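Cobalamin biosynthesis protein CobN (PDB 7C6O) probably serves as the catalytic subunit of cobaltochelatase, which inserts cobalt into the corrin ring during cobalamin biosynthesis at the expense of ATP. Local coordinates at residues T888-M891 with D897-E900; A899-L904 with V936-S941; G942-R945 with H950-T953. All coordinates share one frame; numbering follows the deposited sequence.

Contact 1: residues T888-M891 with D897-E900; sequences TSAM and DIAE
S889 and D897 meet through a shared water rather than a direct polar bond, and this pair makes the polar half of the contact. In S889 a chi1 of -58° sets OG beside the backbone N, from where it reaches the water. S889 CB itself lies 3.8 Å from D897 OD2. The two oxygens S889 OG and D897 OD2 are 4.3 Å apart, a gap that the water fills. It donates to D897 OD2 at a short 2.5 Å. Its distance to S889 OG is 2.8 Å. The angle between the two partners at the water, about 107°, is near tetrahedral. The other carboxylate oxygen, D897 OD1, accepts from N1060 ND2, so both oxygens of this buried group have partners and its rotation is fixed from two directions. N1060 also serves E900 OE1, and S889 OG has a further weak bond to D1062.

One residue on, A890 supplies the apolar half. A890 CA and D897 CA mark the closest backbone approach, 6.9 Å. The alanine methyl meets the next residue, with A890 CB 4.2 Å from I898 CD1. The isoleucine reaches it because CD1 runs on roughly anti to CA (chi2 155°), carrying its tip toward helix 887-893 although its CB does not point there.

This is packing between two consecutive short helices of an alpha/beta domain, joined by a brief link after strand 880-885. F948, in the loop between helices 942-947 and 949-963, touches A890; F944 packs on I898; N1060 brings the neighbouring parallel strand 1056-1061 to D897.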
ATOM      1  N   THR A 888       1.768   4.172   2.380  1.00 11.90           N
ATOM      2  CA  THR A 888       2.942   3.866   1.572  1.00 13.18           C
ATOM      3  C   THR A 888       4.224   4.284   2.283  1.00 12.99           C
ATOM      4  O   THR A 888       5.254   3.613   2.150  1.00 12.40           O
ATOM      5  CB  THR A 888       2.821   4.527   0.191  1.00 13.39           C
ATOM      6  OG1 THR A 888       3.787   3.961  -0.702  1.00 14.75           O
ATOM      7  CG2 THR A 888       3.032   6.038   0.267  1.00 16.89           C
ATOM      8  N   SER A 889       4.168   5.356   3.080  1.00 13.50           N
ATOM      9  CA  SER A 889       5.334   5.780   3.848  1.00 15.11           C
ATOM     10  C   SER A 889       5.662   4.781   4.949  1.00 13.31           C
ATOM     11  O   SER A 889       6.835   4.463   5.177  1.00 12.84           O
ATOM     12  CB  SER A 889       5.091   7.164   4.447  1.00 14.24           C
ATOM     13  OG  SER A 889       4.812   8.118   3.436  1.00 15.57           O
ATOM     14  N   ALA A 890       4.642   4.288   5.654  1.00 13.29           N
ATOM     15  CA  ALA A 890       4.886   3.276   6.675  1.00 13.46           C
ATOM     16  C   ALA A 890       5.487   2.016   6.071  1.00 14.04           C
ATOM     17  O   ALA A 890       6.295   1.341   6.717  1.00 12.86           O
ATOM     18  CB  ALA A 890       3.589   2.947   7.415  1.00 12.58           C
ATOM     19  N   MET A 891       5.123   1.692   4.831  1.00 11.85           N
ATOM     20  CA  MET A 891       5.677   0.508   4.185  1.00 11.50           C
ATOM     21  C   MET A 891       7.093   0.742   3.670  1.00 13.73           C
ATOM     22  O   MET A 891       7.886  -0.204   3.608  1.00 13.39           O
ATOM     23  CB  MET A 891       4.764   0.064   3.046  1.00 12.75           C
ATOM     24  CG  MET A 891       3.392  -0.396   3.506  1.00 13.78           C
ATOM     25  SD  MET A 891       2.309  -0.758   2.117  1.00 14.92           S
ATOM     26  CE  MET A 891       0.959  -1.589   2.958  1.00 12.37           C
ATOM     27  N   ASP A 897       6.817   7.744  10.461  1.00 12.39           N
ATOM     28  CA  ASP A 897       5.766   8.686  10.852  1.00 15.97           C
ATOM     29  C   ASP A 897       5.142   8.293  12.182  1.00 15.83           C
ATOM     30  O   ASP A 897       4.906   9.143  13.050  1.00 15.88           O
ATOM     31  CB  ASP A 897       4.668   8.740   9.787  1.00 16.86           C
ATOM     32  CG  ASP A 897       5.106   9.404   8.500  1.00 17.79           C
ATOM     33  OD1 ASP A 897       6.185  10.036   8.460  1.00 17.74           O
ATOM     34  OD2 ASP A 897       4.340   9.289   7.517  1.00 17.19           O
ATOM     35  N   ILE A 898       4.827   7.008  12.335  1.00 14.62           N
ATOM     36  CA  ILE A 898       4.172   6.527  13.549  1.00 15.44           C
ATOM     37  C   ILE A 898       5.059   6.775  14.759  1.00 17.01           C
ATOM     38  O   ILE A 898       4.600   7.252  15.803  1.00 18.50           O
ATOM     39  CB  ILE A 898       3.823   5.035  13.406  1.00 14.42           C
ATOM     40  CG1 ILE A 898       2.989   4.801  12.143  1.00 15.42           C
ATOM     41  CG2 ILE A 898       3.107   4.538  14.654  1.00 14.57           C
ATOM     42  CD1 ILE A 898       3.100   3.391  11.597  1.00 15.92           C
ATOM     43  N   ALA A 899       6.348   6.451  14.630  1.00 17.22           N
ATOM     44  CA  ALA A 899       7.285   6.664  15.727  1.00 17.20           C
ATOM     45  C   ALA A 899       7.399   8.141  16.081  1.00 16.68           C
ATOM     46  O   ALA A 899       7.552   8.494  17.256  1.00 18.27           O
ATOM     47  CB  ALA A 899       8.652   6.091  15.360  1.00 16.63           C
ATOM     48  N   GLU A 900       7.326   9.022  15.079  1.00 14.83           N
ATOM     49  CA  GLU A 900       7.423  10.450  15.360  1.00 14.76           C
ATOM     50  C   GLU A 900       6.251  10.922  16.211  1.00 14.76           C
ATOM     51  O   GLU A 900       6.436  11.698  17.156  1.00 13.83           O
ATOM     52  CB  GLU A 900       7.493  11.251  14.058  1.00 15.06           C
ATOM     53  CG  GLU A 900       7.728  12.740  14.283  1.00 13.46           C
ATOM     54  CD  GLU A 900       7.745  13.544  12.995  1.00 13.75           C
ATOM     55  OE1 GLU A 900       7.451  12.973  11.927  1.00 15.02           O
ATOM     56  OE2 GLU A 900       8.050  14.756  13.054  1.00 17.33           O
TER
HETATM   57  O   HOH W   1       3.520   9.831   5.177  1.00 16.25           O

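Contact 2: residues A899-L904 with V936-S941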
ATOM      1  N   ALA A 899       6.348   6.451  14.630  1.00 17.22           N
ATOM      2  CA  ALA A 899       7.285   6.664  15.727  1.00 17.20           C
ATOM      3  C   ALA A 899       7.399   8.141  16.081  1.00 16.68           C
ATOM      4  O   ALA A 899       7.552   8.494  17.256  1.00 18.27           O
ATOM      5  CB  ALA A 899       8.652   6.091  15.360  1.00 16.63           C
ATOM      6  N   GLU A 900       7.326   9.022  15.079  1.00 14.83           N
ATOM      7  CA  GLU A 900       7.423  10.450  15.360  1.00 14.76           C
ATOM      8  C   GLU A 900       6.251  10.922  16.211  1.00 14.76           C
ATOM      9  O   GLU A 900       6.436  11.698  17.156  1.00 13.83           O
ATOM     10  CB  GLU A 900       7.493  11.251  14.058  1.00 15.06           C
ATOM     11  CG  GLU A 900       7.728  12.740  14.283  1.00 13.46           C
ATOM     12  CD  GLU A 900       7.745  13.544  12.995  1.00 13.75           C
ATOM     13  OE1 GLU A 900       7.451  12.973  11.927  1.00 15.02           O
ATOM     14  OE2 GLU A 900       8.050  14.756  13.054  1.00 17.33           O
ATOM     15  N   VAL A 901       5.039  10.464  15.892  1.00 16.79           N
ATOM     16  CA  VAL A 901       3.875  10.806  16.706  1.00 14.72           C
ATOM     17  C   VAL A 901       4.076  10.332  18.141  1.00 15.53           C
ATOM     18  O   VAL A 901       3.875  11.087  19.098  1.00 14.54           O
ATOM     19  CB  VAL A 901       2.595  10.207  16.094  1.00 15.31           C
ATOM     20  CG1 VAL A 901       1.403  10.473  17.002  1.00 12.81           C
ATOM     21  CG2 VAL A 901       2.349  10.774  14.701  1.00 13.85           C
ATOM     22  N   LEU A 902       4.477   9.070  18.306  1.00 17.09           N
ATOM     23  CA  LEU A 902       4.712   8.528  19.641  1.00 19.45           C
ATOM     24  C   LEU A 902       5.800   9.308  20.372  1.00 20.20           C
ATOM     25  O   LEU A 902       5.668   9.600  21.566  1.00 18.53           O
ATOM     26  CB  LEU A 902       5.080   7.047  19.542  1.00 15.74           C
ATOM     27  CG  LEU A 902       3.969   6.125  19.032  1.00 15.77           C
ATOM     28  CD1 LEU A 902       4.460   4.691  18.884  1.00 17.35           C
ATOM     29  CD2 LEU A 902       2.768   6.181  19.960  1.00 16.25           C
ATOM     30  N   ALA A 903       6.879   9.662  19.669  1.00 19.93           N
ATOM     31  CA  ALA A 903       7.973  10.390  20.307  1.00 18.15           C
ATOM     32  C   ALA A 903       7.526  11.771  20.771  1.00 18.21           C
ATOM     33  O   ALA A 903       7.906  12.220  21.860  1.00 19.17           O
ATOM     34  CB  ALA A 903       9.160  10.503  19.350  1.00 14.37           C
ATOM     35  N   LEU A 904       6.723  12.464  19.960  1.00 15.33           N
ATOM     36  CA  LEU A 904       6.240  13.783  20.360  1.00 14.33           C
ATOM     37  C   LEU A 904       5.361  13.691  21.602  1.00 16.35           C
ATOM     38  O   LEU A 904       5.463  14.529  22.510  1.00 18.87           O
ATOM     39  CB  LEU A 904       5.479  14.435  19.205  1.00 15.74           C
ATOM     40  CG  LEU A 904       6.327  14.879  18.013  1.00 16.28           C
ATOM     41  CD1 LEU A 904       5.450  15.178  16.806  1.00 14.15           C
ATOM     42  CD2 LEU A 904       7.163  16.094  18.388  1.00 17.95           C
ATOM     43  N   VAL A 936      -0.376  16.281  19.259  1.00 18.52           N
ATOM     44  CA  VAL A 936      -0.271  15.874  17.862  1.00 16.02           C
ATOM     45  C   VAL A 936      -1.669  15.666  17.297  1.00 17.11           C
ATOM     46  O   VAL A 936      -2.482  14.946  17.888  1.00 18.41           O
ATOM     47  CB  VAL A 936       0.565  14.590  17.685  1.00 16.96           C
ATOM     48  CG1 VAL A 936       0.658  14.225  16.207  1.00 15.59           C
ATOM     49  CG2 VAL A 936       1.953  14.755  18.278  1.00 16.47           C
ATOM     50  N   THR A 937      -1.947  16.297  16.161  1.00 15.38           N
ATOM     51  CA  THR A 937      -3.116  15.995  15.346  1.00 17.14           C
ATOM     52  C   THR A 937      -2.643  15.257  14.104  1.00 16.14           C
ATOM     53  O   THR A 937      -1.732  15.722  13.412  1.00 17.31           O
ATOM     54  CB  THR A 937      -3.877  17.266  14.957  1.00 20.67           C
ATOM     55  OG1 THR A 937      -4.461  17.851  16.127  1.00 21.48           O
ATOM     56  CG2 THR A 937      -4.979  16.945  13.960  1.00 20.16           C
ATOM     57  N   VAL A 938      -3.247  14.104  13.835  1.00 13.43           N
ATOM     58  CA  VAL A 938      -2.802  13.204  12.775  1.00 14.18           C
ATOM     59  C   VAL A 938      -3.874  13.150  11.701  1.00 14.29           C
ATOM     60  O   VAL A 938      -5.032  12.823  11.985  1.00 14.23           O
ATOM     61  CB  VAL A 938      -2.508  11.795  13.312  1.00 15.94           C
ATOM     62  CG1 VAL A 938      -2.105  10.869  12.171  1.00 15.31           C
ATOM     63  CG2 VAL A 938      -1.425  11.844  14.376  1.00 18.47           C
ATOM     64  N   ARG A 939      -3.487  13.456  10.465  1.00 11.81           N
ATOM     65  CA  ARG A 939      -4.312  13.172   9.297  1.00 13.46           C
ATOM     66  C   ARG A 939      -3.779  11.901   8.647  1.00 15.58           C
ATOM     67  O   ARG A 939      -2.684  11.901   8.075  1.00 15.81           O
ATOM     68  CB  ARG A 939      -4.307  14.340   8.312  1.00 13.36           C
ATOM     69  CG  ARG A 939      -4.964  14.018   6.973  1.00 13.63           C
ATOM     70  CD  ARG A 939      -6.395  13.492   7.132  1.00 15.59           C
ATOM     71  NE  ARG A 939      -6.977  13.145   5.836  1.00 16.28           N
ATOM     72  CZ  ARG A 939      -7.516  14.028   5.000  1.00 14.19           C
ATOM     73  NH1 ARG A 939      -7.566  15.312   5.330  1.00 13.24           N
ATOM     74  NH2 ARG A 939      -8.013  13.627   3.835  1.00 13.85           N
ATOM     75  N   ILE A 940      -4.541  10.816   8.754  1.00 15.17           N
ATOM     76  CA  ILE A 940      -4.204   9.570   8.079  1.00 14.58           C
ATOM     77  C   ILE A 940      -4.894   9.563   6.724  1.00 14.00           C
ATOM     78  O   ILE A 940      -5.923  10.216   6.523  1.00 15.72           O
ATOM     79  CB  ILE A 940      -4.606   8.334   8.914  1.00 14.25           C
ATOM     80  CG1 ILE A 940      -6.116   8.315   9.162  1.00 15.78           C
ATOM     81  CG2 ILE A 940      -3.830   8.290  10.233  1.00 13.61           C
ATOM     82  CD1 ILE A 940      -6.604   7.081   9.905  1.00 15.44           C
ATOM     83  N   SER A 941      -4.318   8.831   5.779  1.00 13.54           N
ATOM     84  CA  SER A 941      -4.980   8.648   4.501  1.00 15.21           C
ATOM     85  C   SER A 941      -6.016   7.533   4.610  1.00 17.22           C
ATOM     86  O   SER A 941      -6.093   6.814   5.611  1.00 14.12           O
ATOM     87  CB  SER A 941      -3.962   8.330   3.408  1.00 16.23           C
ATOM     88  OG  SER A 941      -3.308   7.100   3.666  1.00 13.96           O
TER
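V901 lays both of its methyls against two valines of the strand, in a contact that is wholly apolar. With CG1 anti to the backbone N (chi1 176°), the branch spreads so that V901 CG1 sits 3.9 Å from V936 CG1, and V901 CG2 is equally 3.9 Å from V938 CG2. Each methyl also lies near the other valine: V901 CG1 is 4.1 Å from V938 CG2. The helix residue thus rests across two strand side chains that are two positions apart and point to the same side of the sheet.

Helix 896-905 lies on the chain between the adjacent parallel strands 880-885 and 935-940, as in a beta-alpha-beta crossover of an alpha/beta fold, here with strands 907-911 and 918-923 intervening before the second strand. The axes of the short helix and strand segments run nearly antiparallel, at a closest approach of 9.6 Å.

V936 divides its methyls between two helix residues. While CG1 faces V901, CG2 stands anti to its own carbonyl carbon and meets L904, one helical turn on from V901. L904 has CG anti to the carbonyl carbon (chi1 -70°) and CD1 extended beyond it (chi2 166°), which brings both ends of its chain to the valine. V936 CG2 lies 3.7 Å from L904 CB and 3.8 Å from L904 CD1, the leucine lying square across the valine. L883 of strand 880-885 also packs on V901, and L955 of helix 949-963 reaches the same valine.

Contact 3: residues G942-R945 with H950-T953; sequences GFFR and HVVT
F944 swings its ring toward V951 and V952 with CG anti to the backbone N (chi1 -172°) and the ring plane turned roughly perpendicular to the CA-CB-CG plane (chi2 95°). V951 answers with CG1 anti to its own backbone N, while V952 presents CG2, the branch anti to its carbonyl carbon. These are two consecutive helices, 942-947 and 949-963, joined by a tight turn and following strand 935-940 of an alpha/beta sheet with a parallel core; the contact packs them together across that turn.

The valines do not sit over a ring face. Both methyls lie at the rim of F944, near the ring plane, so the packing is edge-on and not a CH-pi arrangement. F944 CZ is 3.5 Å from V951 CG1, and F944 CE2 is 3.9 Å from V952 CG2. V951 stands square to the phenylalanine, whereas V952 and the ring run alongside each other, pointing opposite ways, with V952 CG2 also 4.0 Å from F944 CD2. F948, in the turn, meets the same ring with the planes about 35° apart, and I898 of helix 896-905 packs on both F944 and V951.

The start of helix 942-947 is fixed by an N-cap, in which S941 OG accepts from the backbone N of F944. R945 contributes chiefly its backbone, with R945 CA 4.4 Å from V952 CG2. Its side chain leaves the contact, and NH2 and NH1 bond to T1002 O and Y1034 OH respectively. On the way the guanidinium folds back over the helix start, with G942 CA stacked centrally on one face, 3.7 Å from the R945 guanidinium plane.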
ATOM      1  N   GLY A 942      -6.832   7.403   3.565  1.00 12.44           N
ATOM      2  CA  GLY A 942      -7.758   6.286   3.510  1.00 12.59           C
ATOM      3  C   GLY A 942      -7.045   4.948   3.482  1.00 11.85           C
ATOM      4  O   GLY A 942      -7.474   3.989   4.130  1.00 13.17           O
ATOM      5  N   PHE A 943      -5.936   4.863   2.744  1.00 13.81           N
ATOM      6  CA  PHE A 943      -5.223   3.593   2.675  1.00 13.47           C
ATOM      7  C   PHE A 943      -4.547   3.257   3.998  1.00 12.35           C
ATOM      8  O   PHE A 943      -4.482   2.083   4.381  1.00 14.16           O
ATOM      9  CB  PHE A 943      -4.188   3.598   1.554  1.00 16.31           C
ATOM     10  CG  PHE A 943      -3.387   2.332   1.495  1.00 15.97           C
ATOM     11  CD1 PHE A 943      -3.957   1.164   1.013  1.00 15.07           C
ATOM     12  CD2 PHE A 943      -2.080   2.295   1.958  1.00 16.35           C
ATOM     13  CE1 PHE A 943      -3.235  -0.012   0.973  1.00 16.11           C
ATOM     14  CE2 PHE A 943      -1.353   1.119   1.925  1.00 15.01           C
ATOM     15  CZ  PHE A 943      -1.930  -0.036   1.430  1.00 14.72           C
ATOM     16  N   PHE A 944      -4.011   4.263   4.698  1.00 14.56           N
ATOM     17  CA  PHE A 944      -3.441   4.002   6.018  1.00 13.50           C
ATOM     18  C   PHE A 944      -4.483   3.389   6.941  1.00 14.73           C
ATOM     19  O   PHE A 944      -4.197   2.426   7.663  1.00 14.34           O
ATOM     20  CB  PHE A 944      -2.880   5.287   6.630  1.00 11.21           C
ATOM     21  CG  PHE A 944      -2.119   5.061   7.909  1.00 14.87           C
ATOM     22  CD1 PHE A 944      -0.740   4.907   7.889  1.00 14.11           C
ATOM     23  CD2 PHE A 944      -2.781   4.989   9.128  1.00 15.24           C
ATOM     24  CE1 PHE A 944      -0.033   4.690   9.058  1.00 18.29           C
ATOM     25  CE2 PHE A 944      -2.081   4.772  10.303  1.00 19.53           C
ATOM     26  CZ  PHE A 944      -0.703   4.626  10.267  1.00 19.85           C
ATOM     27  N   ARG A 945      -5.697   3.943   6.936  1.00 14.97           N
ATOM     28  CA  ARG A 945      -6.808   3.348   7.672  1.00 14.02           C
ATOM     29  C   ARG A 945      -7.038   1.897   7.257  1.00 17.41           C
ATOM     30  O   ARG A 945      -7.220   1.019   8.112  1.00 16.20           O
ATOM     31  CB  ARG A 945      -8.063   4.191   7.447  1.00 12.66           C
ATOM     32  CG  ARG A 945      -9.384   3.526   7.790  1.00 12.61           C
ATOM     33  CD  ARG A 945     -10.500   4.199   7.006  1.00 15.59           C
ATOM     34  NE  ARG A 945     -10.417   3.883   5.582  1.00 14.51           N
ATOM     35  CZ  ARG A 945     -10.947   4.620   4.610  1.00 14.42           C
ATOM     36  NH1 ARG A 945     -11.598   5.742   4.890  1.00 14.12           N
ATOM     37  NH2 ARG A 945     -10.817   4.233   3.348  1.00 13.01           N
ATOM     38  N   HIS A 950      -4.301  -1.619  13.256  1.00 16.93           N
ATOM     39  CA  HIS A 950      -3.669  -1.753  14.566  1.00 18.09           C
ATOM     40  C   HIS A 950      -2.935  -0.479  14.960  1.00 18.42           C
ATOM     41  O   HIS A 950      -2.874  -0.140  16.147  1.00 18.09           O
ATOM     42  CB  HIS A 950      -2.687  -2.930  14.576  1.00 17.75           C
ATOM     43  CG  HIS A 950      -3.211  -4.178  13.935  1.00 19.97           C
ATOM     44  ND1 HIS A 950      -3.224  -4.364  12.570  1.00 22.31           N
ATOM     45  CD2 HIS A 950      -3.718  -5.312  14.474  1.00 22.62           C
ATOM     46  CE1 HIS A 950      -3.726  -5.554  12.294  1.00 21.64           C
ATOM     47  NE2 HIS A 950      -4.034  -6.150  13.432  1.00 21.51           N
ATOM     48  N   VAL A 951      -2.371   0.233  13.984  1.00 18.15           N
ATOM     49  CA  VAL A 951      -1.631   1.457  14.276  1.00 18.36           C
ATOM     50  C   VAL A 951      -2.578   2.600  14.616  1.00 14.77           C
ATOM     51  O   VAL A 951      -2.296   3.405  15.511  1.00 16.29           O
ATOM     52  CB  VAL A 951      -0.715   1.819  13.095  1.00 16.75           C
ATOM     53  CG1 VAL A 951       0.005   3.121  13.377  1.00 14.78           C
ATOM     54  CG2 VAL A 951       0.280   0.701  12.826  1.00 14.49           C
ATOM     55  N   VAL A 952      -3.703   2.701  13.901  1.00 13.70           N
ATOM     56  CA  VAL A 952      -4.717   3.702  14.234  1.00 15.47           C
ATOM     57  C   VAL A 952      -5.128   3.561  15.693  1.00 15.16           C
ATOM     58  O   VAL A 952      -5.200   4.545  16.440  1.00 17.04           O
ATOM     59  CB  VAL A 952      -5.930   3.568  13.294  1.00 17.85           C
ATOM     60  CG1 VAL A 952      -7.070   4.463  13.762  1.00 15.46           C
ATOM     61  CG2 VAL A 952      -5.533   3.903  11.860  1.00 18.33           C
ATOM     62  N   THR A 953      -5.402   2.328  16.118  1.00 14.16           N
ATOM     63  CA  THR A 953      -5.725   2.084  17.518  1.00 17.21           C
ATOM     64  C   THR A 953      -4.533   2.388  18.417  1.00 17.14           C
ATOM     65  O   THR A 953      -4.697   2.947  19.507  1.00 19.30           O
ATOM     66  CB  THR A 953      -6.181   0.637  17.699  1.00 18.63           C
ATOM     67  OG1 THR A 953      -7.259   0.358  16.797  1.00 21.43           O
ATOM     68  CG2 THR A 953      -6.653   0.407  19.118  1.00 22.41           C
TER

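Along the chain, contact 1 comes first and closes a five-residue gap between helices 887-893 and 896-905. Contact 2 starts within the segment where contact 1 ends, sharing A899 and E900, and closes a longer loop of 31 residues back onto strand 935-940. Contact 3 follows directly after that strand and closes a four-residue gap between helices 942-947 and 949-963. None nests inside another, yet the helices and the end of strand 935-940 converge: I898 CD1 lies 3.6 Å from V951 CG1, M891 CE is 3.6 Å from F943 CZ, and I940 CD1 is 3.9 Å from V952 CG2. Together they join two helix pairs to the parallel core of one sheet.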